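Local coordinates for eukaryotic peptide chain release factor GTP-binding subunit (Schizosaccharomyces pombe, PDB 1R5B), which belongs to the family of GTP-binding translation factors, as the GTP-binding subunit of a eukaryotic release factor, pairing a P-loop domain with two beta domains, at residues A[27-32]-A[449-454]; A[37-42]-A[445-450]. All blocks are in the same frame, centred on the assembly; numbering follows the deposited sequence.

Interaction 1 (A[27-32]-A[449-454]); sequences QNEVDQ and TLRDQG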
ATOM      1  N   GLN A  27      12.600   7.619  -6.469  1.00 35.97           N
ATOM      2  CA  GLN A  27      11.577   7.184  -7.413  1.00 36.29           C
ATOM      3  C   GLN A  27      11.474   8.133  -8.579  1.00 36.11           C
ATOM      4  O   GLN A  27      11.542   7.718  -9.724  1.00 35.80           O
ATOM      5  CB  GLN A  27      10.213   7.135  -6.731  1.00 36.66           C
ATOM      6  CG  GLN A  27      10.116   6.162  -5.593  1.00 38.05           C
ATOM      7  CD  GLN A  27      10.288   4.728  -6.050  1.00 39.89           C
ATOM      8  OE1 GLN A  27      11.410   4.275  -6.257  1.00 41.40           O
ATOM      9  NE2 GLN A  27       9.177   4.017  -6.231  1.00 41.80           N
ATOM     10  N   ASN A  28      11.314   9.415  -8.266  1.00 36.19           N
ATOM     11  CA  ASN A  28      11.208  10.463  -9.276  1.00 36.41           C
ATOM     12  C   ASN A  28      12.338  10.397 -10.324  1.00 36.65           C
ATOM     13  O   ASN A  28      12.177  10.892 -11.445  1.00 36.81           O
ATOM     14  CB  ASN A  28      11.179  11.850  -8.605  1.00 36.36           C
ATOM     15  CG  ASN A  28      10.023  12.014  -7.612  1.00 36.09           C
ATOM     16  OD1 ASN A  28      10.097  12.827  -6.689  1.00 34.89           O
ATOM     17  ND2 ASN A  28       8.957  11.239  -7.800  1.00 36.17           N
ATOM     18  N   GLU A  29      13.464   9.777  -9.955  1.00 36.71           N
ATOM     19  CA  GLU A  29      14.584   9.541 -10.868  1.00 36.71           C
ATOM     20  C   GLU A  29      14.585   8.094 -11.415  1.00 36.61           C
ATOM     21  O   GLU A  29      15.588   7.389 -11.288  1.00 36.74           O
ATOM     22  CB  GLU A  29      15.930   9.855 -10.168  1.00 36.72           C
ATOM     23  CG  GLU A  29      15.954  11.112  -9.287  1.00 37.09           C
ATOM     24  CD  GLU A  29      16.483  12.355  -9.997  1.00 37.96           C
ATOM     25  OE1 GLU A  29      17.719  12.545 -10.032  1.00 38.75           O
ATOM     26  OE2 GLU A  29      15.666  13.159 -10.507  1.00 38.25           O
ATOM     27  N   VAL A  30      13.464   7.654 -12.003  1.00 36.35           N
ATOM     28  CA  VAL A  30      13.400   6.383 -12.762  1.00 36.14           C
ATOM     29  C   VAL A  30      12.446   6.462 -13.983  1.00 36.03           C
ATOM     30  O   VAL A  30      11.456   7.205 -13.954  1.00 35.81           O
ATOM     31  CB  VAL A  30      13.001   5.143 -11.871  1.00 36.12           C
ATOM     32  CG1 VAL A  30      13.951   4.933 -10.710  1.00 35.57           C
ATOM     33  CG2 VAL A  30      11.565   5.245 -11.357  1.00 36.87           C
ATOM     34  N   ASP A  31      12.768   5.716 -15.053  1.00 36.06           N
ATOM     35  CA  ASP A  31      11.855   5.535 -16.215  1.00 35.84           C
ATOM     36  C   ASP A  31      12.243   4.423 -17.236  1.00 35.77           C
ATOM     37  O   ASP A  31      13.423   4.151 -17.444  1.00 35.58           O
ATOM     38  CB  ASP A  31      11.600   6.865 -16.958  1.00 35.75           C
ATOM     39  CG  ASP A  31      12.848   7.692 -17.148  1.00 34.97           C
ATOM     40  OD1 ASP A  31      13.192   8.454 -16.226  1.00 34.92           O
ATOM     41  OD2 ASP A  31      13.532   7.666 -18.191  1.00 33.41           O
ATOM     42  N   GLN A  32      11.212   3.821 -17.855  1.00 35.79           N
ATOM     43  CA  GLN A  32      11.268   2.671 -18.808  1.00 35.83           C
ATOM     44  C   GLN A  32      10.773   1.376 -18.125  1.00 35.74           C
ATOM     45  O   GLN A  32      11.386   0.944 -17.157  1.00 35.63           O
ATOM     46  CB  GLN A  32      12.666   2.452 -19.430  1.00 35.80           C
ATOM     47  CG  GLN A  32      12.681   1.882 -20.869  1.00 36.01           C
ATOM     48  CD  GLN A  32      11.733   0.700 -21.104  1.00 36.12           C
ATOM     49  OE1 GLN A  32      11.985  -0.411 -20.635  1.00 36.21           O
ATOM     50  NE2 GLN A  32      10.655   0.940 -21.843  1.00 35.67           N
ATOM     51  N   THR A 449      17.890   3.735  -6.830  1.00 36.33           N
ATOM     52  CA  THR A 449      18.518   4.071  -8.112  1.00 36.74           C
ATOM     53  C   THR A 449      19.957   4.614  -7.939  1.00 36.78           C
ATOM     54  O   THR A 449      20.228   5.414  -7.039  1.00 36.91           O
ATOM     55  CB  THR A 449      17.647   5.091  -8.913  1.00 36.94           C
ATOM     56  OG1 THR A 449      18.093   6.436  -8.682  1.00 37.54           O
ATOM     57  CG2 THR A 449      16.213   5.116  -8.433  1.00 36.86           C
ATOM     58  N   LEU A 450      20.863   4.187  -8.823  1.00 36.79           N
ATOM     59  CA  LEU A 450      22.286   4.563  -8.772  1.00 36.60           C
ATOM     60  C   LEU A 450      22.606   5.688  -9.762  1.00 36.44           C
ATOM     61  O   LEU A 450      22.073   5.718 -10.867  1.00 36.21           O
ATOM     62  CB  LEU A 450      23.166   3.337  -9.044  1.00 36.35           C
ATOM     63  CG  LEU A 450      23.368   2.393  -7.847  1.00 36.58           C
ATOM     64  CD1 LEU A 450      22.123   2.226  -6.991  1.00 37.65           C
ATOM     65  CD2 LEU A 450      23.840   1.037  -8.316  1.00 36.56           C
ATOM     66  N   ARG A 451      23.470   6.613  -9.346  1.00 36.52           N
ATOM     67  CA  ARG A 451      23.836   7.786 -10.143  1.00 36.71           C
ATOM     68  C   ARG A 451      25.361   7.916 -10.233  1.00 36.70           C
ATOM     69  O   ARG A 451      26.048   7.925  -9.209  1.00 36.73           O
ATOM     70  CB  ARG A 451      23.237   9.054  -9.521  1.00 36.71           C
ATOM     71  CG  ARG A 451      21.817   9.367  -9.982  1.00 37.10           C
ATOM     72  CD  ARG A 451      21.599  10.805 -10.450  1.00 37.80           C
ATOM     73  NE  ARG A 451      20.690  10.886 -11.597  1.00 38.48           N
ATOM     74  CZ  ARG A 451      20.157  12.014 -12.069  1.00 38.94           C
ATOM     75  NH1 ARG A 451      20.425  13.190 -11.503  1.00 39.17           N
ATOM     76  NH2 ARG A 451      19.341  11.968 -13.117  1.00 39.06           N
ATOM     77  N   ASP A 452      25.886   8.035 -11.453  1.00 36.73           N
ATOM     78  CA  ASP A 452      27.335   8.045 -11.670  1.00 36.73           C
ATOM     79  C   ASP A 452      27.853   9.450 -11.971  1.00 36.73           C
ATOM     80  O   ASP A 452      28.440   9.710 -13.029  1.00 36.69           O
ATOM     81  CB  ASP A 452      27.714   7.056 -12.777  1.00 36.72           C
ATOM     82  CG  ASP A 452      28.997   6.307 -12.473  1.00 36.97           C
ATOM     83  OD1 ASP A 452      29.995   6.499 -13.207  1.00 36.66           O
ATOM     84  OD2 ASP A 452      29.095   5.503 -11.517  1.00 36.78           O
ATOM     85  N   GLN A 453      27.636  10.345 -11.009  1.00 36.76           N
ATOM     86  CA  GLN A 453      28.066  11.740 -11.101  1.00 36.75           C
ATOM     87  C   GLN A 453      27.531  12.363 -12.388  1.00 36.80           C
ATOM     88  O   GLN A 453      28.280  12.927 -13.190  1.00 36.75           O
ATOM     89  CB  GLN A 453      29.598  11.855 -11.003  1.00 36.69           C
ATOM     90  CG  GLN A 453      30.236  11.174  -9.767  1.00 36.42           C
ATOM     91  CD  GLN A 453      29.290  11.031  -8.558  1.00 35.31           C
ATOM     92  OE1 GLN A 453      28.829  12.026  -8.000  1.00 34.77           O
ATOM     93  NE2 GLN A 453      29.017   9.791  -8.160  1.00 33.95           N
ATOM     94  N   GLY A 454      26.220  12.239 -12.567  1.00 36.86           N
ATOM     95  CA  GLY A 454      25.549  12.743 -13.749  1.00 36.85           C
ATOM     96  C   GLY A 454      24.110  12.265 -13.865  1.00 36.82           C
ATOM     97  O   GLY A 454      23.213  12.792 -13.198  1.00 36.75           O
TER
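Glu-29 and Arg-451 meet with their side chains crossing at about a right angle, and the carboxylate comes over the flat side of the guanidinium and not to its rim. OE1 of Glu-29 stands over the centre of that group and comes within 3.1 Å of NH1 of Arg-451, with the two planes 60° apart. With the oxygen well above the plane that holds the N-H bonds, the attraction in this salt bridge is electrostatic and not a hydrogen bond. The opposite face carries a second oxygen: Gly-454 O lies 3.2 Å above the Arg-451 guanidinium plane, displaced toward its rim, which leaves the cation between two electron-rich groups. Glu-29 comes to its place through a sharp bend at chi2 (-95°), and its other oxygen, OE2, makes a weak hydrogen bond to Thr-24.

The setting is one face of the antiparallel sheet of the C-terminal beta domain, over which an irregular N-terminal segment is laid. Thr-449 and Arg-451, both on strand 447-451, turn toward that segment, whereas Leu-450 between them packs on Val-457 and Ala-458 of the next strand. Beside the ion pair the contact is mostly methyl packing. CG1 of Val-30 faces the CG2 methyl of Thr-449, modelled too close for its exact spacing to be trusted, and the same methyl lies 3.7 Å from the carbonyl O of Glu-29.

Interaction 2 (A[37-42]-A[445-450]); sequences DMYGKE and MGRFTL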
ATOM      1  N   ASP A  37       8.578  -6.199 -13.037  1.00 36.94           N
ATOM      2  CA  ASP A  37       9.407  -7.423 -13.030  1.00 36.95           C
ATOM      3  C   ASP A  37      10.563  -7.301 -12.040  1.00 36.34           C
ATOM      4  O   ASP A  37      10.918  -8.280 -11.378  1.00 36.45           O
ATOM      5  CB  ASP A  37       9.945  -7.769 -14.433  1.00 37.45           C
ATOM      6  CG  ASP A  37      10.456  -9.206 -14.542  1.00 38.59           C
ATOM      7  OD1 ASP A  37      10.969  -9.558 -15.624  1.00 38.46           O
ATOM      8  OD2 ASP A  37      10.390 -10.047 -13.618  1.00 40.86           O
ATOM      9  N   MET A  38      11.167  -6.115 -11.952  1.00 35.48           N
ATOM     10  CA  MET A  38      12.044  -5.780 -10.820  1.00 34.71           C
ATOM     11  C   MET A  38      11.149  -5.412  -9.615  1.00 34.35           C
ATOM     12  O   MET A  38      10.990  -6.201  -8.681  1.00 34.81           O
ATOM     13  CB  MET A  38      13.009  -4.634 -11.198  1.00 34.23           C
ATOM     14  CG  MET A  38      13.723  -3.923 -10.015  1.00 33.17           C
ATOM     15  SD  MET A  38      15.200  -4.773  -9.408  1.00 26.95           S
ATOM     16  CE  MET A  38      16.291  -4.606 -10.781  1.00 27.79           C
ATOM     17  N   TYR A  39      10.548  -4.230  -9.657  1.00 33.57           N
ATOM     18  CA  TYR A  39       9.654  -3.778  -8.599  1.00 32.94           C
ATOM     19  C   TYR A  39       8.252  -4.394  -8.801  1.00 32.69           C
ATOM     20  O   TYR A  39       7.417  -3.856  -9.538  1.00 32.66           O
ATOM     21  CB  TYR A  39       9.595  -2.240  -8.570  1.00 32.63           C
ATOM     22  CG  TYR A  39      10.944  -1.512  -8.647  1.00 32.47           C
ATOM     23  CD1 TYR A  39      11.207  -0.587  -9.668  1.00 31.68           C
ATOM     24  CD2 TYR A  39      11.948  -1.727  -7.695  1.00 32.04           C
ATOM     25  CE1 TYR A  39      12.430   0.105  -9.740  1.00 30.29           C
ATOM     26  CE2 TYR A  39      13.182  -1.046  -7.774  1.00 31.15           C
ATOM     27  CZ  TYR A  39      13.405  -0.129  -8.796  1.00 30.32           C
ATOM     28  OH  TYR A  39      14.590   0.563  -8.872  1.00 28.42           O
ATOM     29  N   GLY A  40       8.007  -5.534  -8.156  1.00 32.28           N
ATOM     30  CA  GLY A  40       6.738  -6.237  -8.286  1.00 31.71           C
ATOM     31  C   GLY A  40       5.592  -5.537  -7.566  1.00 31.30           C
ATOM     32  O   GLY A  40       5.830  -4.692  -6.683  1.00 31.13           O
ATOM     33  N   LYS A  41       4.360  -5.886  -7.952  1.00 30.11           N
ATOM     34  CA  LYS A  41       3.139  -5.376  -7.311  1.00 29.85           C
ATOM     35  C   LYS A  41       3.057  -5.647  -5.803  1.00 29.99           C
ATOM     36  O   LYS A  41       3.482  -6.695  -5.323  1.00 29.89           O
ATOM     37  CB  LYS A  41       1.901  -5.980  -7.983  1.00 29.60           C
ATOM     38  CG  LYS A  41       1.669  -5.491  -9.402  1.00 28.50           C
ATOM     39  CD  LYS A  41       0.628  -6.328 -10.126  1.00 27.84           C
ATOM     40  CE  LYS A  41       0.633  -6.052 -11.626  1.00 26.51           C
ATOM     41  NZ  LYS A  41      -0.619  -5.437 -12.078  1.00 24.74           N
ATOM     42  N   GLU A  42       2.489  -4.698  -5.063  1.00 30.47           N
ATOM     43  CA  GLU A  42       2.372  -4.797  -3.606  1.00 30.68           C
ATOM     44  C   GLU A  42       1.348  -5.856  -3.196  1.00 30.60           C
ATOM     45  O   GLU A  42       0.222  -5.818  -3.649  1.00 30.70           O
ATOM     46  CB  GLU A  42       1.979  -3.432  -3.021  1.00 30.96           C
ATOM     47  CG  GLU A  42       1.747  -3.407  -1.508  1.00 31.54           C
ATOM     48  CD  GLU A  42       1.167  -2.083  -1.007  1.00 33.57           C
ATOM     49  OE1 GLU A  42       0.767  -1.235  -1.833  1.00 32.87           O
ATOM     50  OE2 GLU A  42       1.107  -1.890   0.229  1.00 33.40           O
ATOM     51  N   MET A 445      11.131   1.634   1.106  1.00 33.31           N
ATOM     52  CA  MET A 445      12.310   1.530   1.967  1.00 32.99           C
ATOM     53  C   MET A 445      13.373   0.571   1.408  1.00 33.59           C
ATOM     54  O   MET A 445      14.506   0.541   1.900  1.00 33.44           O
ATOM     55  CB  MET A 445      11.918   1.092   3.384  1.00 32.40           C
ATOM     56  CG  MET A 445      10.958   2.040   4.115  1.00 29.90           C
ATOM     57  SD  MET A 445      11.291   3.759   3.929  1.00 20.84           S
ATOM     58  CE  MET A 445      12.681   3.863   4.838  1.00 22.24           C
ATOM     59  N   GLY A 446      13.006  -0.209   0.392  1.00 33.73           N
ATOM     60  CA  GLY A 446      13.934  -1.123  -0.259  1.00 33.85           C
ATOM     61  C   GLY A 446      14.182  -0.880  -1.743  1.00 34.04           C
ATOM     62  O   GLY A 446      14.871  -1.664  -2.369  1.00 34.23           O
ATOM     63  N   ARG A 447      13.645   0.203  -2.301  1.00 34.33           N
ATOM     64  CA  ARG A 447      13.772   0.492  -3.730  1.00 34.66           C
ATOM     65  C   ARG A 447      14.804   1.599  -3.982  1.00 34.99           C
ATOM     66  O   ARG A 447      14.695   2.664  -3.387  1.00 34.70           O
ATOM     67  CB  ARG A 447      12.406   0.922  -4.270  1.00 34.73           C
ATOM     68  CG  ARG A 447      12.396   1.390  -5.710  1.00 34.88           C
ATOM     69  CD  ARG A 447      11.021   1.288  -6.377  1.00 34.96           C
ATOM     70  NE  ARG A 447      10.944   1.990  -7.660  1.00 35.04           N
ATOM     71  CZ  ARG A 447       9.865   2.017  -8.446  1.00 35.36           C
ATOM     72  NH1 ARG A 447       8.757   1.370  -8.097  1.00 35.15           N
ATOM     73  NH2 ARG A 447       9.895   2.678  -9.598  1.00 35.88           N
ATOM     74  N   PHE A 448      15.774   1.368  -4.879  1.00 35.35           N
ATOM     75  CA  PHE A 448      16.866   2.334  -5.110  1.00 35.46           C
ATOM     76  C   PHE A 448      17.373   2.532  -6.561  1.00 35.96           C
ATOM     77  O   PHE A 448      17.290   1.632  -7.402  1.00 35.95           O
ATOM     78  CB  PHE A 448      18.040   2.023  -4.186  1.00 35.12           C
ATOM     79  CG  PHE A 448      18.615   0.657  -4.351  1.00 35.18           C
ATOM     80  CD1 PHE A 448      19.617   0.431  -5.292  1.00 35.23           C
ATOM     81  CD2 PHE A 448      18.219  -0.390  -3.526  1.00 34.16           C
ATOM     82  CE1 PHE A 448      20.187  -0.818  -5.427  1.00 34.91           C
ATOM     83  CE2 PHE A 448      18.792  -1.649  -3.658  1.00 34.07           C
ATOM     84  CZ  PHE A 448      19.777  -1.858  -4.615  1.00 34.69           C
ATOM     85  N   THR A 449      17.890   3.735  -6.830  1.00 36.33           N
ATOM     86  CA  THR A 449      18.518   4.071  -8.112  1.00 36.74           C
ATOM     87  C   THR A 449      19.957   4.614  -7.939  1.00 36.78           C
ATOM     88  O   THR A 449      20.228   5.414  -7.039  1.00 36.91           O
ATOM     89  CB  THR A 449      17.647   5.091  -8.913  1.00 36.94           C
ATOM     90  OG1 THR A 449      18.093   6.436  -8.682  1.00 37.54           O
ATOM     91  CG2 THR A 449      16.213   5.116  -8.433  1.00 36.86           C
ATOM     92  N   LEU A 450      20.863   4.187  -8.823  1.00 36.79           N
ATOM     93  CA  LEU A 450      22.286   4.563  -8.772  1.00 36.60           C
ATOM     94  C   LEU A 450      22.606   5.688  -9.762  1.00 36.44           C
ATOM     95  O   LEU A 450      22.073   5.718 -10.867  1.00 36.21           O
ATOM     96  CB  LEU A 450      23.166   3.337  -9.044  1.00 36.35           C
ATOM     97  CG  LEU A 450      23.368   2.393  -7.847  1.00 36.58           C
ATOM     98  CD1 LEU A 450      22.123   2.226  -6.991  1.00 37.65           C
ATOM     99  CD2 LEU A 450      23.840   1.037  -8.316  1.00 36.56           C
TER
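Tyr-39 and Arg-447 form a cation-pi stack in which the guanidinium lies nearly flat on the phenol ring, the planes only 8° apart and the centres separated by 3.7 Å. The arginine does more than present its charged end. Its CD sits almost over the ring centre, 3.4 Å from the centroid of Tyr-39 and 10° off the normal, as a CH-pi contact, while CZ is displaced toward the CD1 side. This long overlap depends on a straight side chain: CG of Arg-447 is anti to the backbone N (chi1 174°), and the chain stays extended from there to NE, running across the tyrosine at about a right angle. The opposite face of the ring is met by CG of Met-38, 3.6 Å above the Tyr-39 plane and offset toward the rim, so the ring is held between an aliphatic and a cationic neighbour.

At the edge of the ring the grip is slacker. Tyr-39 OH gives only a weak hydrogen bond, 3.3 Å long, to the backbone O of Phe-448, near the plane of the ring; the Phe-448 ring leaves on the other side of its strand and packs on Ala-367 and Ile-369 of strand 364-371. Tyr-39 and Phe-448 are buried, whereas Arg-447 remains partly exposed, with Val-30 also packing against it. Here a linker leading from helix 35-38 to the first strand of the P-loop domain docks on the C-terminal beta domain, where Tyr-39 also packs on Val-459. With dispersion, cation-pi attraction and one weak bond combined, the attachment probably owes more to the matching of two flat surfaces than to directional hydrogen bonding.

In the fold
From the N terminus, the chain first lays 27-32 on the C-terminal beta domain, turns through helix 35-38 and sets down 37-42 on the same strand, 447-451, before strand 42-50 enters the P-loop domain. The central beta domain follows, and the chain then returns to supply the second partner of both contacts. Interaction 2 thus closes a loop of 402 residues lying within the 416-residue loop of interaction 1; the two nest without crossing, and their C-terminal segments share Thr-449 and Leu-450. The centres of the two contacts lie about 13 Å apart. Together they tie the N-terminal extension, and through it the start of the P-loop domain, to the last domain of the chain.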